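Local coordinates for protein oxalate biosynthetic component 1 (Burkholderia thailandensis, PDB 5IKY) that is a bifunctional enzyme of quorum sensing-dependent oxalate production that unites serine hydrolase and lyase activities in one chain, at residues A212-L217 with N698-N703; E271-L276 with V704-L709; P374-L379 with L525-P530; V532-Q537 with L687-G692; Y1009-G1014 with D1018-C1023. All coordinates share one frame; numbering follows the deposited sequence.

Contact 1: residues A212-L217 with N698-N703; sequences ASREAL and NSDYSN
Arg214 reaches across to the loop of Asn698, Asp700 and Ser702 and brings the end of its guanidinium up to the side chains there, Ser702 at its edge, without a hydrogen bond to any of them. Its NH2 comes 4.1 Å from CB of Ser702, while NH1 stands 4.2 Å from ND2 of Asn698. The guanidinium and amide planes are turned 54° apart; the facing atoms, NH1 and ND2, are both donors, so no bond forms between them. The arginine chain bends at chi2 (-110°) and again at chi3, which brings the charged end round to the loop. Helix 206-218, which carries Arg214, belongs to the TIM barrel of the chain and packs on strand 223-226 through Ser213 and Leu217; the loop closes a small beta hairpin between strands 696-697 and 704-705 in the cap family region. Asn698 suits the loop because its amide serves both ways. OD1 accepts from Ser702 N at 2.7 Å, in the carbonyl plane on a lone pair, and from Asn703 N at 2.9 Å, which sits above that plane. ND2 donates to Leu270 O at the end of helix 257-270, so the rotation of the amide is fixed. The firm partner of Arg214 is Glu271, in a salt bridge through NH1. Asp700 OD2, 4.2 Å from Arg214 NH2, lies well out of the guanidinium plane and adds an opposite charge without a directed bond.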
# COMPACT_ATOMS: atom_id res chain seq x y z
N ALA A 212 6.27 4.79 -10.38
CA ALA A 212 6.92 3.50 -10.58
C ALA A 212 7.27 2.84 -9.25
O ALA A 212 7.17 1.63 -9.10
CB ALA A 212 8.16 3.65 -11.45
N SER A 213 7.67 3.67 -8.29
CA SER A 213 8.01 3.18 -6.95
C SER A 213 6.78 2.63 -6.24
O SER A 213 6.83 1.55 -5.65
CB SER A 213 8.64 4.31 -6.13
OG SER A 213 9.84 4.77 -6.73
N ARG A 214 5.69 3.39 -6.29
CA ARG A 214 4.44 2.98 -5.66
C ARG A 214 3.94 1.64 -6.20
O ARG A 214 3.48 0.78 -5.45
CB ARG A 214 3.36 4.06 -5.85
CG ARG A 214 3.73 5.42 -5.28
CD ARG A 214 2.89 5.77 -4.07
NE ARG A 214 1.56 6.25 -4.43
CZ ARG A 214 0.45 5.98 -3.74
NH1 ARG A 214 0.52 5.21 -2.66
NH2 ARG A 214 -0.71 6.46 -4.14
N GLU A 215 4.03 1.47 -7.52
CA GLU A 215 3.60 0.24 -8.17
C GLU A 215 4.42 -0.95 -7.67
O GLU A 215 3.89 -2.03 -7.42
CB GLU A 215 3.72 0.35 -9.68
CG GLU A 215 2.85 1.44 -10.30
CD GLU A 215 3.23 1.73 -11.74
OE1 GLU A 215 4.08 1.00 -12.29
OE2 GLU A 215 2.68 2.69 -12.32
N ALA A 216 5.72 -0.73 -7.53
CA ALA A 216 6.64 -1.76 -7.08
C ALA A 216 6.35 -2.16 -5.64
O ALA A 216 6.38 -3.34 -5.29
CB ALA A 216 8.07 -1.29 -7.22
N LEU A 217 6.06 -1.17 -4.80
CA LEU A 217 5.82 -1.40 -3.38
C LEU A 217 4.53 -2.18 -3.12
O LEU A 217 4.49 -3.05 -2.25
CB LEU A 217 5.79 -0.07 -2.63
CG LEU A 217 7.16 0.60 -2.48
CD1 LEU A 217 7.03 2.09 -2.21
CD2 LEU A 217 7.96 -0.08 -1.37
N ASN A 698 -1.95 6.64 5.24
CA ASN A 698 -0.95 7.44 4.55
C ASN A 698 -1.59 8.77 4.16
O ASN A 698 -2.78 8.99 4.42
CB ASN A 698 -0.40 6.70 3.33
CG ASN A 698 -1.47 6.33 2.33
OD1 ASN A 698 -2.66 6.36 2.63
ND2 ASN A 698 -1.04 5.95 1.13
N SER A 699 -0.82 9.66 3.54
CA SER A 699 -1.23 11.05 3.36
C SER A 699 -2.56 11.25 2.62
O SER A 699 -3.30 12.18 2.92
CB SER A 699 -0.12 11.82 2.64
OG SER A 699 0.24 11.19 1.43
N ASP A 700 -2.86 10.39 1.65
CA ASP A 700 -4.08 10.57 0.86
C ASP A 700 -5.07 9.40 0.99
O ASP A 700 -5.91 9.19 0.12
CB ASP A 700 -3.72 10.78 -0.61
CG ASP A 700 -3.21 9.52 -1.28
OD1 ASP A 700 -2.73 8.62 -0.56
OD2 ASP A 700 -3.27 9.44 -2.52
N TYR A 701 -4.94 8.65 2.08
CA TYR A 701 -5.86 7.56 2.41
C TYR A 701 -5.86 6.47 1.34
O TYR A 701 -6.91 5.92 1.00
CB TYR A 701 -7.27 8.10 2.63
CG TYR A 701 -7.33 9.15 3.72
CD1 TYR A 701 -7.52 8.79 5.04
CD2 TYR A 701 -7.17 10.50 3.42
CE1 TYR A 701 -7.56 9.74 6.04
CE2 TYR A 701 -7.21 11.46 4.42
CZ TYR A 701 -7.41 11.07 5.72
OH TYR A 701 -7.45 12.02 6.72
N SER A 702 -4.67 6.15 0.82
CA SER A 702 -4.50 5.10 -0.17
C SER A 702 -4.17 3.77 0.48
O SER A 702 -4.31 2.71 -0.14
CB SER A 702 -3.39 5.46 -1.17
OG SER A 702 -3.63 6.71 -1.78
N ASN A 703 -3.71 3.82 1.72
CA ASN A 703 -3.17 2.64 2.38
C ASN A 703 -3.16 2.78 3.89
O ASN A 703 -3.32 3.88 4.42
CB ASN A 703 -1.76 2.36 1.86
CG ASN A 703 -1.31 0.93 2.10
OD1 ASN A 703 -2.13 0.02 2.21
ND2 ASN A 703 -0.00 0.73 2.19

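Contact 2: residues E271-L276 with V704-L709; sequences EPSAIL and VVNLGL
Pro272 and Val705 form the close part of this contact. One methyl of the valine, CG1, sits against the CG-CD bond of the proline ring, 3.9 Å from its CD and equally far from its CG, and the two side chains cross at about a right angle. With chi1 at -49°, CG1 lies beside the backbone N of Val705, and it is this branch that meets the ring. Proline suits its place as the second residue of a type I turn running from Glu271 to Ala274, since its locked phi is what such a turn needs there.

The polar side is much looser. Ser273 OG and Asn706 OD1 stand 4.4 Å apart and are joined through a water, which lies 2.8 Å from Ser273 OG and donates to Asn706 OD1 at 3.1 Å. The other end of the Asn706 amide is held firmly, its ND2 donating to Asp531 and to Ile693 O. Asparagine is also among the residues that best tolerate the positive phi found here, just past the strand. The turn leads from helix 257-270 into barrel strand 275-278, while Val705 belongs to strand 704-705, paired with 696-697, whose Arg696 also touches Pro272; Val532 of helix 530-541 packs on Asn706.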
# COMPACT_ATOMS: atom_id res chain seq x y z
N GLU A 271 4.23 6.54 1.10
CA GLU A 271 4.81 5.23 1.43
C GLU A 271 5.77 5.33 2.62
O GLU A 271 6.97 5.14 2.45
CB GLU A 271 5.54 4.66 0.21
CG GLU A 271 4.71 4.61 -1.07
CD GLU A 271 3.70 3.48 -1.07
OE1 GLU A 271 3.83 2.55 -0.23
OE2 GLU A 271 2.77 3.51 -1.90
N PRO A 272 5.23 5.60 3.82
CA PRO A 272 6.03 5.91 5.01
C PRO A 272 7.00 4.81 5.45
O PRO A 272 8.05 5.12 6.01
CB PRO A 272 4.96 6.12 6.10
CG PRO A 272 3.69 6.39 5.36
CD PRO A 272 3.79 5.59 4.10
N SER A 273 6.66 3.55 5.20
CA SER A 273 7.48 2.44 5.68
C SER A 273 8.50 1.97 4.64
O SER A 273 9.44 1.25 4.98
CB SER A 273 6.59 1.27 6.10
OG SER A 273 5.76 1.63 7.18
N ALA A 274 8.31 2.38 3.39
CA ALA A 274 9.19 1.97 2.31
C ALA A 274 10.63 2.34 2.60
O ALA A 274 10.94 3.48 2.92
CB ALA A 274 8.74 2.60 0.99
N ILE A 275 11.52 1.36 2.49
CA ILE A 275 12.94 1.60 2.66
C ILE A 275 13.48 2.24 1.39
O ILE A 275 13.41 1.65 0.31
CB ILE A 275 13.71 0.31 3.00
CG1 ILE A 275 13.26 -0.22 4.36
CG2 ILE A 275 15.21 0.55 3.00
CD1 ILE A 275 13.80 -1.59 4.70
N LEU A 276 14.01 3.45 1.52
CA LEU A 276 14.45 4.22 0.37
C LEU A 276 15.96 4.15 0.22
O LEU A 276 16.71 4.41 1.16
CB LEU A 276 13.98 5.67 0.49
CG LEU A 276 12.47 5.81 0.71
CD1 LEU A 276 12.05 7.26 0.89
CD2 LEU A 276 11.71 5.16 -0.44
N VAL A 704 -2.98 1.66 4.58
CA VAL A 704 -2.87 1.66 6.04
C VAL A 704 -1.47 1.21 6.44
O VAL A 704 -0.98 0.18 5.97
CB VAL A 704 -3.92 0.74 6.69
CG1 VAL A 704 -3.88 0.88 8.20
CG2 VAL A 704 -5.31 1.06 6.15
N VAL A 705 -0.82 1.99 7.31
CA VAL A 705 0.55 1.70 7.72
C VAL A 705 0.64 1.40 9.21
O VAL A 705 -0.34 1.53 9.94
CB VAL A 705 1.49 2.88 7.38
CG1 VAL A 705 1.28 3.32 5.94
CG2 VAL A 705 1.25 4.04 8.32
N ASN A 706 1.83 1.00 9.65
CA ASN A 706 2.10 0.63 11.05
C ASN A 706 1.18 -0.48 11.54
O ASN A 706 0.62 -0.40 12.64
CB ASN A 706 1.98 1.85 11.97
CG ASN A 706 3.02 2.91 11.66
OD1 ASN A 706 4.07 2.63 11.07
ND2 ASN A 706 2.74 4.15 12.07
N LEU A 707 1.04 -1.52 10.73
CA LEU A 707 0.20 -2.66 11.06
C LEU A 707 0.93 -3.67 11.93
O LEU A 707 0.32 -4.55 12.54
CB LEU A 707 -0.29 -3.34 9.78
CG LEU A 707 -1.16 -2.48 8.86
CD1 LEU A 707 -1.47 -3.23 7.58
CD2 LEU A 707 -2.43 -2.09 9.58
N GLY A 708 2.25 -3.54 11.99
CA GLY A 708 3.08 -4.48 12.73
C GLY A 708 2.94 -4.37 14.24
O GLY A 708 3.07 -5.37 14.94
N LEU A 709 2.67 -3.16 14.72
CA LEU A 709 2.56 -2.91 16.16
C LEU A 709 1.51 -3.80 16.84
O LEU A 709 1.65 -4.14 18.02
CB LEU A 709 2.23 -1.44 16.41
CG LEU A 709 3.27 -0.43 15.93
CD1 LEU A 709 2.81 0.99 16.18
CD2 LEU A 709 4.63 -0.68 16.59
O HOH W 1 6.78 2.11 9.72

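Contact 3: residues P374-L379 with L525-P530; sequences PVLFML and LGMSRP
Strand 375-380 is one stave of the TIM barrel, and at its beginning Pro374 and Leu376 meet Leu525 and Met527 of the loop that leaves helix 518-524. Phe377 and Leu379 face outward to helix 418-442, so Leu376, alternating with them, looks inward. The metal residues His227 and Glu477 follow the ends of their strands, which places this contact toward the opposite, amino-terminal end of the barrel; the Leu376 side chain is about 14 Å from the magnesium ion.

One methyl of Leu525, CD2, touches both partners: it lies 3.9 Å from CG of Pro374 and as far from CD2 of Leu376. The proline and Leu525 cross at about a right angle, and the ring also sets its CD 3.7 Å from Leu525 O. Beside this, Leu376 and Met527 reach toward each other tip to tip, CD1 to CE at 4.1 Å. Met527 can do so because its chain is extended beyond CG, with chi2 and chi3 both at 175°. Between the two loop residues Gly526 ends the helix in a Schellman motif, its positive phi being easy for a residue without a side chain.

Arg346 takes up Leu525 O by a hydrogen bond. Across the contact itself nothing polar is exchanged: branched and flexible apolar chains meet by shape and by exclusion of water, so the joint depends on fit, not on bond direction.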
# COMPACT_ATOMS: atom_id res chain seq x y z
N PRO A 374 23.01 -4.75 10.57
CA PRO A 374 23.78 -5.59 9.65
C PRO A 374 24.28 -4.85 8.41
O PRO A 374 23.64 -3.92 7.92
CB PRO A 374 22.78 -6.68 9.25
CG PRO A 374 21.45 -6.06 9.46
CD PRO A 374 21.60 -5.18 10.65
N VAL A 375 25.45 -5.27 7.92
CA VAL A 375 26.05 -4.67 6.74
C VAL A 375 25.33 -5.18 5.50
O VAL A 375 25.08 -6.37 5.37
CB VAL A 375 27.56 -5.00 6.66
CG1 VAL A 375 28.20 -4.33 5.46
CG2 VAL A 375 28.25 -4.55 7.93
N LEU A 376 24.99 -4.27 4.60
CA LEU A 376 24.18 -4.62 3.43
C LEU A 376 25.03 -4.79 2.18
O LEU A 376 25.84 -3.92 1.85
CB LEU A 376 23.12 -3.55 3.19
CG LEU A 376 22.30 -3.15 4.42
CD1 LEU A 376 21.37 -2.01 4.09
CD2 LEU A 376 21.53 -4.35 4.95
N PHE A 377 24.85 -5.90 1.48
CA PHE A 377 25.62 -6.17 0.28
C PHE A 377 24.74 -6.39 -0.95
O PHE A 377 23.70 -7.04 -0.87
CB PHE A 377 26.53 -7.38 0.48
CG PHE A 377 27.69 -7.11 1.40
CD1 PHE A 377 28.83 -6.50 0.93
CD2 PHE A 377 27.63 -7.48 2.73
CE1 PHE A 377 29.90 -6.25 1.77
CE2 PHE A 377 28.69 -7.23 3.58
CZ PHE A 377 29.83 -6.62 3.10
N MET A 378 25.20 -5.85 -2.07
CA MET A 378 24.53 -6.00 -3.36
C MET A 378 25.46 -6.67 -4.36
O MET A 378 26.48 -6.09 -4.75
CB MET A 378 24.09 -4.63 -3.89
CG MET A 378 22.90 -4.67 -4.82
SD MET A 378 21.53 -5.58 -4.10
CE MET A 378 21.25 -6.76 -5.40
N LEU A 379 25.13 -7.89 -4.77
CA LEU A 379 25.96 -8.60 -5.74
C LEU A 379 25.55 -8.27 -7.17
O LEU A 379 24.52 -8.73 -7.66
CB LEU A 379 25.88 -10.12 -5.53
CG LEU A 379 26.44 -10.67 -4.22
CD1 LEU A 379 26.44 -12.20 -4.26
CD2 LEU A 379 27.84 -10.14 -3.95
N LEU A 525 16.69 -4.88 10.00
CA LEU A 525 17.89 -4.12 9.66
C LEU A 525 18.19 -3.04 10.70
O LEU A 525 19.20 -2.35 10.61
CB LEU A 525 17.74 -3.48 8.28
CG LEU A 525 17.41 -4.41 7.11
CD1 LEU A 525 17.33 -3.64 5.80
CD2 LEU A 525 18.43 -5.53 7.01
N GLY A 526 17.30 -2.90 11.68
CA GLY A 526 17.43 -1.86 12.68
C GLY A 526 17.17 -0.47 12.11
O GLY A 526 17.94 0.45 12.34
N MET A 527 16.08 -0.34 11.36
CA MET A 527 15.74 0.93 10.71
C MET A 527 14.29 1.34 10.94
O MET A 527 13.66 1.93 10.06
CB MET A 527 15.98 0.85 9.20
CG MET A 527 17.41 0.59 8.78
SD MET A 527 17.51 0.38 6.99
CE MET A 527 19.28 0.23 6.78
N SER A 528 13.76 1.01 12.11
CA SER A 528 12.37 1.32 12.42
C SER A 528 12.12 2.83 12.38
O SER A 528 13.00 3.61 12.75
CB SER A 528 11.97 0.75 13.78
OG SER A 528 12.77 1.29 14.81
N ARG A 529 10.94 3.22 11.93
CA ARG A 529 10.55 4.62 11.86
C ARG A 529 10.45 5.23 13.25
O ARG A 529 10.19 4.52 14.22
CB ARG A 529 9.22 4.77 11.11
CG ARG A 529 9.33 4.62 9.60
CD ARG A 529 10.34 5.60 9.03
NE ARG A 529 10.23 5.72 7.58
CZ ARG A 529 11.16 6.30 6.82
NH1 ARG A 529 12.25 6.79 7.38
NH2 ARG A 529 10.99 6.37 5.51
N PRO A 530 10.66 6.55 13.37
CA PRO A 530 10.62 7.24 14.66
C PRO A 530 9.31 7.04 15.44
O PRO A 530 9.37 6.83 16.66
CB PRO A 530 10.79 8.72 14.28
CG PRO A 530 11.57 8.68 13.01
CD PRO A 530 11.09 7.45 12.28

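Contact 4: residues V532-Q537 with L687-G692; sequences VALFRQ and LEYLVG
The carbonyl oxygen of Leu690 meets two carbons of the Phe535 ring, CD1 at 3.5 Å and CE1 at 3.7 Å. It lies at the ring's edge, near its plane, where the slightly positive C-H groups can face an oxygen; this is a weak polar touch, not a hydrogen bond. Phe535 has CG anti to the backbone N (chi1 -174°), which carries the ring from a flank of its helix over to the other segment.

Helix 530-541 here packs against helix 682-690 in the cap family region, and all four residues that touch are buried. Leu534 holds the second part. Its CD2 approaches the Tyr689 ring from the edge, in the ring plane, 3.7 Å from CE2, the two side chains crossing at about a right angle. Its CG is also 4.3 Å from CD2 of Leu690, so Leu534 also touches Leu690. Leucine suits this buried place, its CD2 methyl meeting the tyrosine while its CG lies near Leu690; both aromatic rings are met at their edges. The Tyr689 ring also meets that of Tyr568, while Ile564 and Thr567 of the same helix, 562-579, touch Leu534; Met719 of helix 715-734 packs on Phe535.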
# COMPACT_ATOMS: atom_id res chain seq x y z
N VAL A 532 7.12 4.56 15.18
CA VAL A 532 7.09 3.16 15.61
C VAL A 532 7.98 2.97 16.83
O VAL A 532 7.63 2.26 17.78
CB VAL A 532 7.53 2.21 14.48
CG1 VAL A 532 7.90 0.84 15.02
CG2 VAL A 532 6.42 2.08 13.44
N ALA A 533 9.14 3.62 16.81
CA ALA A 533 10.09 3.54 17.92
C ALA A 533 9.52 4.21 19.17
O ALA A 533 9.74 3.73 20.29
CB ALA A 533 11.41 4.18 17.53
N LEU A 534 8.80 5.30 18.98
CA LEU A 534 8.24 6.05 20.11
C LEU A 534 7.15 5.24 20.80
O LEU A 534 7.06 5.23 22.03
CB LEU A 534 7.69 7.39 19.64
CG LEU A 534 7.23 8.33 20.77
CD1 LEU A 534 8.39 8.65 21.69
CD2 LEU A 534 6.63 9.60 20.20
N PHE A 535 6.32 4.55 20.02
CA PHE A 535 5.27 3.71 20.58
C PHE A 535 5.85 2.54 21.37
O PHE A 535 5.37 2.20 22.45
CB PHE A 535 4.34 3.19 19.48
CG PHE A 535 3.15 2.43 20.00
CD1 PHE A 535 2.01 3.10 20.41
CD2 PHE A 535 3.18 1.05 20.10
CE1 PHE A 535 0.91 2.41 20.90
CE2 PHE A 535 2.09 0.35 20.59
CZ PHE A 535 0.96 1.03 20.99
N ARG A 536 6.89 1.91 20.82
CA ARG A 536 7.57 0.81 21.50
C ARG A 536 8.27 1.29 22.77
O ARG A 536 8.48 0.52 23.70
CB ARG A 536 8.57 0.13 20.57
CG ARG A 536 7.92 -0.75 19.52
CD ARG A 536 8.92 -1.14 18.45
NE ARG A 536 8.37 -2.10 17.51
CZ ARG A 536 8.94 -2.41 16.35
NH1 ARG A 536 10.07 -1.82 16.00
NH2 ARG A 536 8.37 -3.29 15.54
N GLN A 537 8.63 2.57 22.78
CA GLN A 537 9.23 3.18 23.96
C GLN A 537 8.19 3.32 25.07
O GLN A 537 8.50 3.19 26.26
CB GLN A 537 9.83 4.54 23.60
CG GLN A 537 10.68 5.16 24.70
CD GLN A 537 11.22 6.52 24.31
OE1 GLN A 537 11.47 6.79 23.13
NE2 GLN A 537 11.40 7.39 25.30
N LEU A 687 -1.03 11.55 24.66
CA LEU A 687 -1.73 10.27 24.72
C LEU A 687 -2.55 10.04 23.45
O LEU A 687 -2.55 8.94 22.89
CB LEU A 687 -2.65 10.20 25.94
CG LEU A 687 -1.97 10.13 27.31
CD1 LEU A 687 -2.99 10.31 28.42
CD2 LEU A 687 -1.22 8.82 27.47
N GLU A 688 -3.23 11.09 23.00
CA GLU A 688 -4.04 11.02 21.79
C GLU A 688 -3.17 10.72 20.57
O GLU A 688 -3.58 10.01 19.66
CB GLU A 688 -4.81 12.32 21.57
CG GLU A 688 -5.99 12.52 22.52
CD GLU A 688 -6.86 13.70 22.12
OE1 GLU A 688 -6.41 14.52 21.29
OE2 GLU A 688 -7.99 13.81 22.64
N TYR A 689 -1.96 11.28 20.58
CA TYR A 689 -1.00 11.02 19.51
C TYR A 689 -0.54 9.57 19.53
O TYR A 689 -0.52 8.90 18.50
CB TYR A 689 0.19 11.97 19.64
CG TYR A 689 1.37 11.62 18.76
CD1 TYR A 689 1.31 11.78 17.38
CD2 TYR A 689 2.55 11.13 19.31
CE1 TYR A 689 2.38 11.46 16.57
CE2 TYR A 689 3.63 10.81 18.50
CZ TYR A 689 3.54 10.98 17.14
OH TYR A 689 4.61 10.66 16.34
N LEU A 690 -0.17 9.09 20.71
CA LEU A 690 0.36 7.73 20.86
C LEU A 690 -0.61 6.65 20.38
O LEU A 690 -0.22 5.74 19.66
CB LEU A 690 0.73 7.47 22.32
CG LEU A 690 2.01 8.12 22.82
CD1 LEU A 690 2.19 7.88 24.31
CD2 LEU A 690 3.22 7.61 22.05
N VAL A 691 -1.88 6.76 20.77
CA VAL A 691 -2.87 5.76 20.39
C VAL A 691 -3.25 5.87 18.91
O VAL A 691 -3.98 5.03 18.39
CB VAL A 691 -4.15 5.87 21.24
CG1 VAL A 691 -3.85 5.54 22.69
CG2 VAL A 691 -4.76 7.25 21.11
N GLY A 692 -2.74 6.90 18.25
CA GLY A 692 -2.99 7.10 16.83
C GLY A 692 -1.87 6.60 15.94
O GLY A 692 -2.00 6.58 14.72

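Contact 5: residues Y1009-G1014 with D1018-C1023; sequences YVIQPG and DVLQHC
Gly1014 and Asp1018 close the first turn of helix 1015-1025: Asp1018 N donates to Gly1014 O at 3.0 Å. Gly1014 is the N-cap residue, and its backbone angles (phi 168°, psi -153°) are ones a residue with a side chain rarely adopts.

The Asp1018 carboxylate folds back toward the same carbonyl. Its CG sits beside the backbone N (chi1 -73°), leaving OD2 3.1 Å from Gly1014 O, two acceptors that gain nothing from each other. Other partners probably offset this: Arg502 forms a salt bridge with OD2, and a water donates to OD1 at 3.2 Å while weakly bonding Gly1014 N. An acidic side chain so close to the amino end of a helix is probably also eased by the helix dipole.

On the apolar side Ile1011 stretches out, CD1 anti along chi2, to touch Leu1020, CD1 to CD1 at 4.3 Å. A long branched chain suits this place, because the two backbones remain well separated. The loop follows helix 998-1002 in the alpha/beta hydrolase family region; Val1010 touches Arg710, Val1019 touches His1036, and the Asp1018 salt bridge ties helix 1015-1025 to helix 497-510.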
# COMPACT_ATOMS: atom_id res chain seq x y z
N TYR A 1009 -7.19 -9.73 9.21
CA TYR A 1009 -7.70 -8.42 8.80
C TYR A 1009 -6.72 -7.67 7.90
O TYR A 1009 -7.06 -6.65 7.31
CB TYR A 1009 -8.02 -7.56 10.02
CG TYR A 1009 -9.10 -8.10 10.93
CD1 TYR A 1009 -10.08 -8.96 10.44
CD2 TYR A 1009 -9.15 -7.74 12.27
CE1 TYR A 1009 -11.07 -9.45 11.27
CE2 TYR A 1009 -10.14 -8.22 13.10
CZ TYR A 1009 -11.09 -9.08 12.60
OH TYR A 1009 -12.07 -9.56 13.44
N VAL A 1010 -5.49 -8.18 7.80
CA VAL A 1010 -4.44 -7.50 7.06
C VAL A 1010 -4.30 -8.02 5.64
O VAL A 1010 -4.07 -9.22 5.42
CB VAL A 1010 -3.08 -7.63 7.78
CG1 VAL A 1010 -1.98 -6.94 6.98
CG2 VAL A 1010 -3.17 -7.07 9.19
N ILE A 1011 -4.43 -7.13 4.67
CA ILE A 1011 -4.31 -7.49 3.26
C ILE A 1011 -2.87 -7.36 2.77
O ILE A 1011 -2.25 -6.30 2.88
CB ILE A 1011 -5.22 -6.62 2.36
CG1 ILE A 1011 -6.69 -6.83 2.73
CG2 ILE A 1011 -5.00 -6.96 0.89
CD1 ILE A 1011 -7.66 -6.07 1.85
N GLN A 1012 -2.34 -8.46 2.24
CA GLN A 1012 -1.00 -8.47 1.66
C GLN A 1012 -1.10 -8.64 0.14
O GLN A 1012 -2.17 -9.01 -0.36
CB GLN A 1012 -0.16 -9.58 2.30
CG GLN A 1012 -0.44 -9.79 3.78
CD GLN A 1012 0.82 -9.73 4.62
OE1 GLN A 1012 1.56 -8.74 4.57
NE2 GLN A 1012 1.09 -10.78 5.39
N PRO A 1013 -0.01 -8.36 -0.61
CA PRO A 1013 -0.04 -8.51 -2.07
C PRO A 1013 -0.64 -9.83 -2.56
O PRO A 1013 -0.15 -10.90 -2.19
CB PRO A 1013 1.44 -8.41 -2.45
CG PRO A 1013 2.02 -7.51 -1.42
CD PRO A 1013 1.25 -7.77 -0.14
N GLY A 1014 -1.69 -9.75 -3.36
CA GLY A 1014 -2.39 -10.93 -3.83
C GLY A 1014 -3.71 -10.61 -4.49
O GLY A 1014 -3.90 -9.51 -5.01
N ASP A 1018 -5.43 -6.98 -5.38
CA ASP A 1018 -5.69 -6.62 -6.77
C ASP A 1018 -7.04 -5.94 -6.92
O ASP A 1018 -7.16 -4.91 -7.58
CB ASP A 1018 -5.64 -7.85 -7.68
CG ASP A 1018 -4.22 -8.37 -7.89
OD1 ASP A 1018 -3.28 -7.55 -7.84
OD2 ASP A 1018 -4.06 -9.59 -8.10
N VAL A 1019 -8.06 -6.52 -6.28
CA VAL A 1019 -9.40 -5.97 -6.31
C VAL A 1019 -9.42 -4.56 -5.73
O VAL A 1019 -10.07 -3.66 -6.26
CB VAL A 1019 -10.39 -6.86 -5.53
CG1 VAL A 1019 -11.80 -6.30 -5.62
CG2 VAL A 1019 -10.34 -8.29 -6.04
N LEU A 1020 -8.68 -4.38 -4.63
CA LEU A 1020 -8.62 -3.09 -3.94
C LEU A 1020 -8.09 -1.98 -4.85
O LEU A 1020 -8.66 -0.90 -4.92
CB LEU A 1020 -7.75 -3.21 -2.68
CG LEU A 1020 -7.63 -1.99 -1.78
CD1 LEU A 1020 -7.62 -2.41 -0.32
CD2 LEU A 1020 -6.36 -1.20 -2.10
N GLN A 1021 -6.99 -2.26 -5.55
CA GLN A 1021 -6.36 -1.26 -6.42
C GLN A 1021 -7.19 -0.98 -7.67
O GLN A 1021 -7.10 0.10 -8.25
CB GLN A 1021 -4.96 -1.70 -6.81
CG GLN A 1021 -3.86 -0.79 -6.27
CD GLN A 1021 -3.81 0.55 -6.98
OE1 GLN A 1021 -4.23 0.68 -8.13
NE2 GLN A 1021 -3.31 1.57 -6.28
N HIS A 1022 -7.99 -1.96 -8.08
CA HIS A 1022 -8.91 -1.76 -9.20
C HIS A 1022 -10.04 -0.82 -8.80
O HIS A 1022 -10.49 -0.01 -9.61
CB HIS A 1022 -9.48 -3.10 -9.68
CG HIS A 1022 -8.66 -3.76 -10.75
ND1 HIS A 1022 -8.60 -5.12 -10.91
CD2 HIS A 1022 -7.88 -3.23 -11.73
CE1 HIS A 1022 -7.81 -5.42 -11.93
NE2 HIS A 1022 -7.36 -4.28 -12.44
N CYS A 1023 -10.49 -0.94 -7.56
CA CYS A 1023 -11.57 -0.10 -7.05
C CYS A 1023 -11.08 1.28 -6.63
O CYS A 1023 -11.89 2.18 -6.37
CB CYS A 1023 -12.27 -0.79 -5.88
SG CYS A 1023 -13.12 -2.33 -6.31
O HOH W 2 -1.30 -7.14 -5.42

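How the contacts relate
Contacts 1 and 2 lie side by side, centres 10 Å apart, and join the TIM barrel to the hairpin of strands 696-697 and 704-705; their segments alternate along the chain. Contact 3 reaches the same barrel sheet and touches contact 2 where Arg529 NE meets Pro272 O. Contact 4 comes after contact 3 along the chain, both lying between the segments of contacts 1 and 2, and pairs helix 530-541 with the cap region; Leu709 of contact 2 packs on its Val532 and Phe535. Contact 5 comes last, in the hydrolase family region, and touches contact 2 by Leu707 on Val1010. Contact 2 thus borders all the others, where lyase-like barrel, cap and hydrolase parts come together.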